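Local coordinates for protein starch synthase I (PDB 4HLN) that belongs to the starch synthase family of glycosyltransferases, two-domain enzymes built on paired Rossmann-like folds, and binds a glycan, at residues L302-Y313 with G342-G350. Residues are numbered along the deposited sequence; the frame is centred on the assembly and turned at random.
Sequences LAHQGVEPASTY and GEAVNFLKG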
ATOM      1  N   LEU A 302       2.039 -10.037  -3.215  1.00 43.26           N
ATOM      2  CA  LEU A 302       2.564 -11.377  -3.020  1.00 45.14           C
ATOM      3  C   LEU A 302       2.608 -12.167  -4.330  1.00 49.51           C
ATOM      4  O   LEU A 302       3.058 -13.307  -4.361  1.00 52.23           O
ATOM      5  CB  LEU A 302       1.694 -12.126  -2.016  1.00 49.20           C
ATOM      6  CG  LEU A 302       1.704 -11.589  -0.586  1.00 49.26           C
ATOM      7  CD1 LEU A 302       0.936 -12.513   0.372  1.00 49.60           C
ATOM      8  CD2 LEU A 302       3.139 -11.465  -0.142  1.00 45.13           C
ATOM      9  N   ALA A 303       2.131 -11.561  -5.409  1.00 43.09           N
ATOM     10  CA  ALA A 303       2.129 -12.218  -6.710  1.00 42.69           C
ATOM     11  C   ALA A 303       3.529 -12.374  -7.279  1.00 48.64           C
ATOM     12  O   ALA A 303       3.876 -13.430  -7.799  1.00 61.53           O
ATOM     13  CB  ALA A 303       1.279 -11.424  -7.680  1.00 39.50           C
ATOM     14  N   HIS A 304       4.319 -11.301  -7.198  1.00 45.80           N
ATOM     15  CA  HIS A 304       5.659 -11.267  -7.786  1.00 44.02           C
ATOM     16  C   HIS A 304       6.743 -11.339  -6.736  1.00 46.15           C
ATOM     17  O   HIS A 304       7.038 -10.359  -6.061  1.00 51.83           O
ATOM     18  CB  HIS A 304       5.826 -10.024  -8.646  1.00 30.97           C
ATOM     19  CG  HIS A 304       4.660  -9.780  -9.538  1.00 51.25           C
ATOM     20  ND1 HIS A 304       3.564  -9.049  -9.139  1.00 62.31           N
ATOM     21  CD2 HIS A 304       4.382 -10.233 -10.783  1.00 49.05           C
ATOM     22  CE1 HIS A 304       2.673  -9.031 -10.115  1.00 61.06           C
ATOM     23  NE2 HIS A 304       3.146  -9.741 -11.121  1.00 51.78           N
ATOM     24  N   GLN A 305       7.350 -12.513  -6.640  1.00 47.00           N
ATOM     25  CA  GLN A 305       8.254 -12.827  -5.556  1.00 41.67           C
ATOM     26  C   GLN A 305       9.699 -12.856  -6.009  1.00 39.41           C
ATOM     27  O   GLN A 305      10.596 -13.132  -5.225  1.00 43.32           O
ATOM     28  CB  GLN A 305       7.839 -14.157  -4.953  1.00 30.91           C
ATOM     29  CG  GLN A 305       6.389 -14.130  -4.505  1.00 35.52           C
ATOM     30  CD  GLN A 305       5.943 -15.400  -3.806  1.00 44.22           C
ATOM     31  OE1 GLN A 305       6.735 -16.313  -3.564  1.00 45.27           O
ATOM     32  NE2 GLN A 305       4.666 -15.459  -3.461  1.00 38.42           N
ATOM     33  N   GLY A 306       9.922 -12.532  -7.274  1.00 39.72           N
ATOM     34  CA  GLY A 306      11.260 -12.550  -7.829  1.00 42.25           C
ATOM     35  C   GLY A 306      11.809 -13.962  -7.850  1.00 47.78           C
ATOM     36  O   GLY A 306      12.814 -14.264  -7.209  1.00 48.72           O
ATOM     37  N   VAL A 307      11.135 -14.833  -8.596  1.00 45.27           N
ATOM     38  CA  VAL A 307      11.487 -16.240  -8.641  1.00 36.30           C
ATOM     39  C   VAL A 307      12.174 -16.639  -9.937  1.00 37.31           C
ATOM     40  O   VAL A 307      11.754 -16.253 -11.042  1.00 39.04           O
ATOM     41  CB  VAL A 307      10.265 -17.130  -8.388  1.00 34.35           C
ATOM     42  CG1 VAL A 307      10.607 -18.588  -8.655  1.00 34.90           C
ATOM     43  CG2 VAL A 307       9.777 -16.938  -6.955  1.00 31.24           C
ATOM     44  N   GLU A 308      13.248 -17.408  -9.774  1.00 26.44           N
ATOM     45  CA  GLU A 308      14.043 -17.896 -10.883  1.00 30.02           C
ATOM     46  C   GLU A 308      14.555 -19.258 -10.474  1.00 35.19           C
ATOM     47  O   GLU A 308      14.487 -19.623  -9.299  1.00 44.48           O
ATOM     48  CB  GLU A 308      15.201 -16.929 -11.220  1.00 34.39           C
ATOM     49  CG  GLU A 308      14.797 -15.634 -11.982  1.00 37.77           C
ATOM     50  CD  GLU A 308      14.491 -15.817 -13.500  1.00 81.60           C
ATOM     51  OE1 GLU A 308      14.976 -16.793 -14.119  1.00 79.98           O
ATOM     52  OE2 GLU A 308      13.777 -14.961 -14.082  1.00 71.99           O
ATOM     53  N   PRO A 309      15.034 -20.037 -11.446  1.00 42.31           N
ATOM     54  CA  PRO A 309      15.540 -21.394 -11.187  1.00 43.34           C
ATOM     55  C   PRO A 309      16.763 -21.383 -10.268  1.00 40.32           C
ATOM     56  O   PRO A 309      17.559 -20.452 -10.332  1.00 43.35           O
ATOM     57  CB  PRO A 309      15.948 -21.893 -12.580  1.00 37.13           C
ATOM     58  CG  PRO A 309      15.206 -21.032 -13.548  1.00 29.70           C
ATOM     59  CD  PRO A 309      15.009 -19.701 -12.879  1.00 36.28           C
ATOM     60  N   ALA A 310      16.929 -22.424  -9.460  1.00 41.36           N
ATOM     61  CA  ALA A 310      18.001 -22.453  -8.461  1.00 39.43           C
ATOM     62  C   ALA A 310      19.393 -22.505  -9.066  1.00 39.94           C
ATOM     63  O   ALA A 310      20.391 -22.285  -8.378  1.00 50.57           O
ATOM     64  CB  ALA A 310      17.806 -23.616  -7.499  1.00 25.50           C
ATOM     65  N   SER A 311      19.461 -22.807 -10.352  1.00 42.69           N
ATOM     66  CA  SER A 311      20.737 -22.914 -11.031  1.00 37.10           C
ATOM     67  C   SER A 311      21.388 -21.537 -11.114  1.00 44.45           C
ATOM     68  O   SER A 311      22.580 -21.425 -11.394  1.00 41.74           O
ATOM     69  CB  SER A 311      20.527 -23.484 -12.434  1.00 37.53           C
ATOM     70  OG  SER A 311      19.725 -22.605 -13.227  1.00 52.10           O
ATOM     71  N   THR A 312      20.595 -20.496 -10.872  1.00 35.29           N
ATOM     72  CA  THR A 312      21.081 -19.129 -10.968  1.00 40.54           C
ATOM     73  C   THR A 312      21.703 -18.640  -9.686  1.00 45.83           C
ATOM     74  O   THR A 312      22.330 -17.570  -9.678  1.00 54.14           O
ATOM     75  CB  THR A 312      19.962 -18.126 -11.284  1.00 43.62           C
ATOM     76  OG1 THR A 312      19.044 -18.048 -10.173  1.00 41.73           O
ATOM     77  CG2 THR A 312      19.240 -18.508 -12.566  1.00 26.34           C
ATOM     78  N   TYR A 313      21.517 -19.382  -8.596  1.00 36.96           N
ATOM     79  CA  TYR A 313      22.072 -18.939  -7.306  1.00 38.20           C
ATOM     80  C   TYR A 313      23.524 -18.445  -7.349  1.00 42.19           C
ATOM     81  O   TYR A 313      23.830 -17.412  -6.768  1.00 45.66           O
ATOM     82  CB  TYR A 313      21.945 -19.984  -6.214  1.00 31.04           C
ATOM     83  CG  TYR A 313      22.477 -19.478  -4.899  1.00 40.40           C
ATOM     84  CD1 TYR A 313      23.747 -19.837  -4.443  1.00 44.34           C
ATOM     85  CD2 TYR A 313      21.725 -18.612  -4.120  1.00 38.74           C
ATOM     86  CE1 TYR A 313      24.243 -19.356  -3.234  1.00 38.80           C
ATOM     87  CE2 TYR A 313      22.208 -18.131  -2.916  1.00 44.19           C
ATOM     88  CZ  TYR A 313      23.467 -18.494  -2.479  1.00 45.11           C
ATOM     89  OH  TYR A 313      23.922 -17.998  -1.277  1.00 43.96           O
ATOM     90  N   GLY A 342      11.360 -28.625  -9.379  1.00 50.36           N
ATOM     91  CA  GLY A 342      10.715 -27.516  -8.696  1.00 44.27           C
ATOM     92  C   GLY A 342      11.618 -26.646  -7.820  1.00 45.75           C
ATOM     93  O   GLY A 342      11.143 -26.011  -6.880  1.00 33.83           O
ATOM     94  N   GLU A 343      12.915 -26.613  -8.125  1.00 46.61           N
ATOM     95  CA  GLU A 343      13.882 -25.883  -7.304  1.00 45.23           C
ATOM     96  C   GLU A 343      14.136 -24.459  -7.789  1.00 44.79           C
ATOM     97  O   GLU A 343      14.489 -24.239  -8.954  1.00 38.32           O
ATOM     98  CB  GLU A 343      15.205 -26.641  -7.249  1.00 48.04           C
ATOM     99  CG  GLU A 343      15.129 -27.948  -6.488  1.00 60.37           C
ATOM    100  CD  GLU A 343      16.316 -28.861  -6.772  1.00 80.82           C
ATOM    101  OE1 GLU A 343      16.910 -28.759  -7.879  1.00 87.92           O
ATOM    102  OE2 GLU A 343      16.643 -29.687  -5.887  1.00 81.17           O
ATOM    103  N   ALA A 344      13.987 -23.497  -6.882  1.00 37.93           N
ATOM    104  CA  ALA A 344      14.106 -22.092  -7.251  1.00 33.55           C
ATOM    105  C   ALA A 344      14.831 -21.233  -6.212  1.00 40.27           C
ATOM    106  O   ALA A 344      15.110 -21.672  -5.101  1.00 40.96           O
ATOM    107  CB  ALA A 344      12.746 -21.540  -7.464  1.00 20.84           C
ATOM    108  N   VAL A 345      15.109 -19.992  -6.584  1.00 37.32           N
ATOM    109  CA  VAL A 345      15.447 -18.971  -5.604  1.00 37.21           C
ATOM    110  C   VAL A 345      14.359 -17.923  -5.590  1.00 39.05           C
ATOM    111  O   VAL A 345      13.756 -17.618  -6.614  1.00 42.41           O
ATOM    112  CB  VAL A 345      16.793 -18.320  -5.873  1.00 34.40           C
ATOM    113  CG1 VAL A 345      17.891 -19.360  -5.703  1.00 43.41           C
ATOM    114  CG2 VAL A 345      16.813 -17.729  -7.263  1.00 42.23           C
ATOM    115  N   ASN A 346      14.103 -17.386  -4.409  1.00 40.88           N
ATOM    116  CA  ASN A 346      12.956 -16.533  -4.208  1.00 42.16           C
ATOM    117  C   ASN A 346      13.355 -15.278  -3.431  1.00 39.28           C
ATOM    118  O   ASN A 346      13.412 -15.284  -2.206  1.00 37.80           O
ATOM    119  CB  ASN A 346      11.871 -17.324  -3.470  1.00 42.55           C
ATOM    120  CG  ASN A 346      10.575 -16.541  -3.305  1.00 40.42           C
ATOM    121  OD1 ASN A 346      10.587 -15.316  -3.163  1.00 39.30           O
ATOM    122  ND2 ASN A 346       9.445 -17.254  -3.300  1.00 29.38           N
ATOM    123  N   PHE A 347      13.614 -14.200  -4.162  1.00 35.66           N
ATOM    124  CA  PHE A 347      13.993 -12.930  -3.564  1.00 31.55           C
ATOM    125  C   PHE A 347      13.175 -12.515  -2.355  1.00 33.35           C
ATOM    126  O   PHE A 347      13.738 -12.285  -1.278  1.00 38.21           O
ATOM    127  CB  PHE A 347      14.006 -11.803  -4.598  1.00 33.60           C
ATOM    128  CG  PHE A 347      15.310 -11.684  -5.351  1.00 44.75           C
ATOM    129  CD1 PHE A 347      16.069 -12.816  -5.643  1.00 41.03           C
ATOM    130  CD2 PHE A 347      15.783 -10.440  -5.757  1.00 50.61           C
ATOM    131  CE1 PHE A 347      17.258 -12.712  -6.345  1.00 39.20           C
ATOM    132  CE2 PHE A 347      16.971 -10.325  -6.454  1.00 47.03           C
ATOM    133  CZ  PHE A 347      17.711 -11.467  -6.751  1.00 44.97           C
ATOM    134  N   LEU A 348      11.864 -12.389  -2.539  1.00 35.44           N
ATOM    135  CA  LEU A 348      10.981 -11.941  -1.467  1.00 32.14           C
ATOM    136  C   LEU A 348      11.104 -12.866  -0.270  1.00 42.92           C
ATOM    137  O   LEU A 348      11.214 -12.412   0.873  1.00 43.02           O
ATOM    138  CB  LEU A 348       9.538 -11.910  -1.959  1.00 40.79           C
ATOM    139  CG  LEU A 348       8.575 -11.100  -1.103  1.00 34.87           C
ATOM    140  CD1 LEU A 348       9.040  -9.677  -1.110  1.00 32.78           C
ATOM    141  CD2 LEU A 348       7.169 -11.174  -1.663  1.00 42.19           C
ATOM    142  N   LYS A 349      11.091 -14.172  -0.542  1.00 33.88           N
ATOM    143  CA  LYS A 349      11.271 -15.163   0.500  1.00 38.98           C
ATOM    144  C   LYS A 349      12.565 -14.905   1.289  1.00 42.50           C
ATOM    145  O   LYS A 349      12.578 -14.966   2.514  1.00 48.98           O
ATOM    146  CB  LYS A 349      11.287 -16.562  -0.115  1.00 36.47           C
ATOM    147  CG  LYS A 349      11.405 -17.698   0.885  1.00 29.93           C
ATOM    148  CD  LYS A 349      12.850 -18.129   1.101  1.00 31.44           C
ATOM    149  CE  LYS A 349      12.949 -19.376   1.998  1.00 35.89           C
ATOM    150  NZ  LYS A 349      14.351 -19.893   2.139  1.00 37.02           N
ATOM    151  N   GLY A 350      13.645 -14.629   0.564  1.00 33.90           N
ATOM    152  CA  GLY A 350      14.941 -14.333   1.147  1.00 40.27           C
ATOM    153  C   GLY A 350      14.904 -13.179   2.130  1.00 43.67           C
ATOM    154  O   GLY A 350      15.520 -13.237   3.199  1.00 46.09           O
TER
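Asn346 and Gln305 meet through their side-chain amides: ND2 of Asn346 donates to OE1 of Gln305 at 2.9 Å, in the plane of the Gln305 carbonyl, with the two amides turned 32° apart. CG of Asn346 lies anti to the backbone N (chi1 -176°), which carries the amide across to Gln305 and to Val307, whose CG2 lies 3.7 Å from ND2. Asn346 is the N-cap residue of the helix beginning at Phe347, its OD1 accepting from Lys349 N at 2.9 Å. Gln305 is positioned in turn by NE2, which bonds Leu302 O and Gly374 O. The backbone of 305-306 closes over the same helix start: Leu348 N reaches Gln305 O at 3.1 Å, almost straight, and Phe347 N reaches Gly306 O at 3.2 Å. Beyond it the two segments pair as antiparallel strands, Glu308 and Val345 exchanging both backbone bonds (Val345 N to Glu308 O, 2.8 Å), and Ala310 N donating to Glu343 O. Val345 sets CG2 3.7 Å from OG1 of Thr312, and its CG1 lies at the edge of the Tyr313 ring. Strand 343-346 is the middle of a three-stranded sheet between 307-309 and 327-329, leading into helix 347-354, with helix 235-252 against Val345 and Phe347 and helix 376-384 against Gln305.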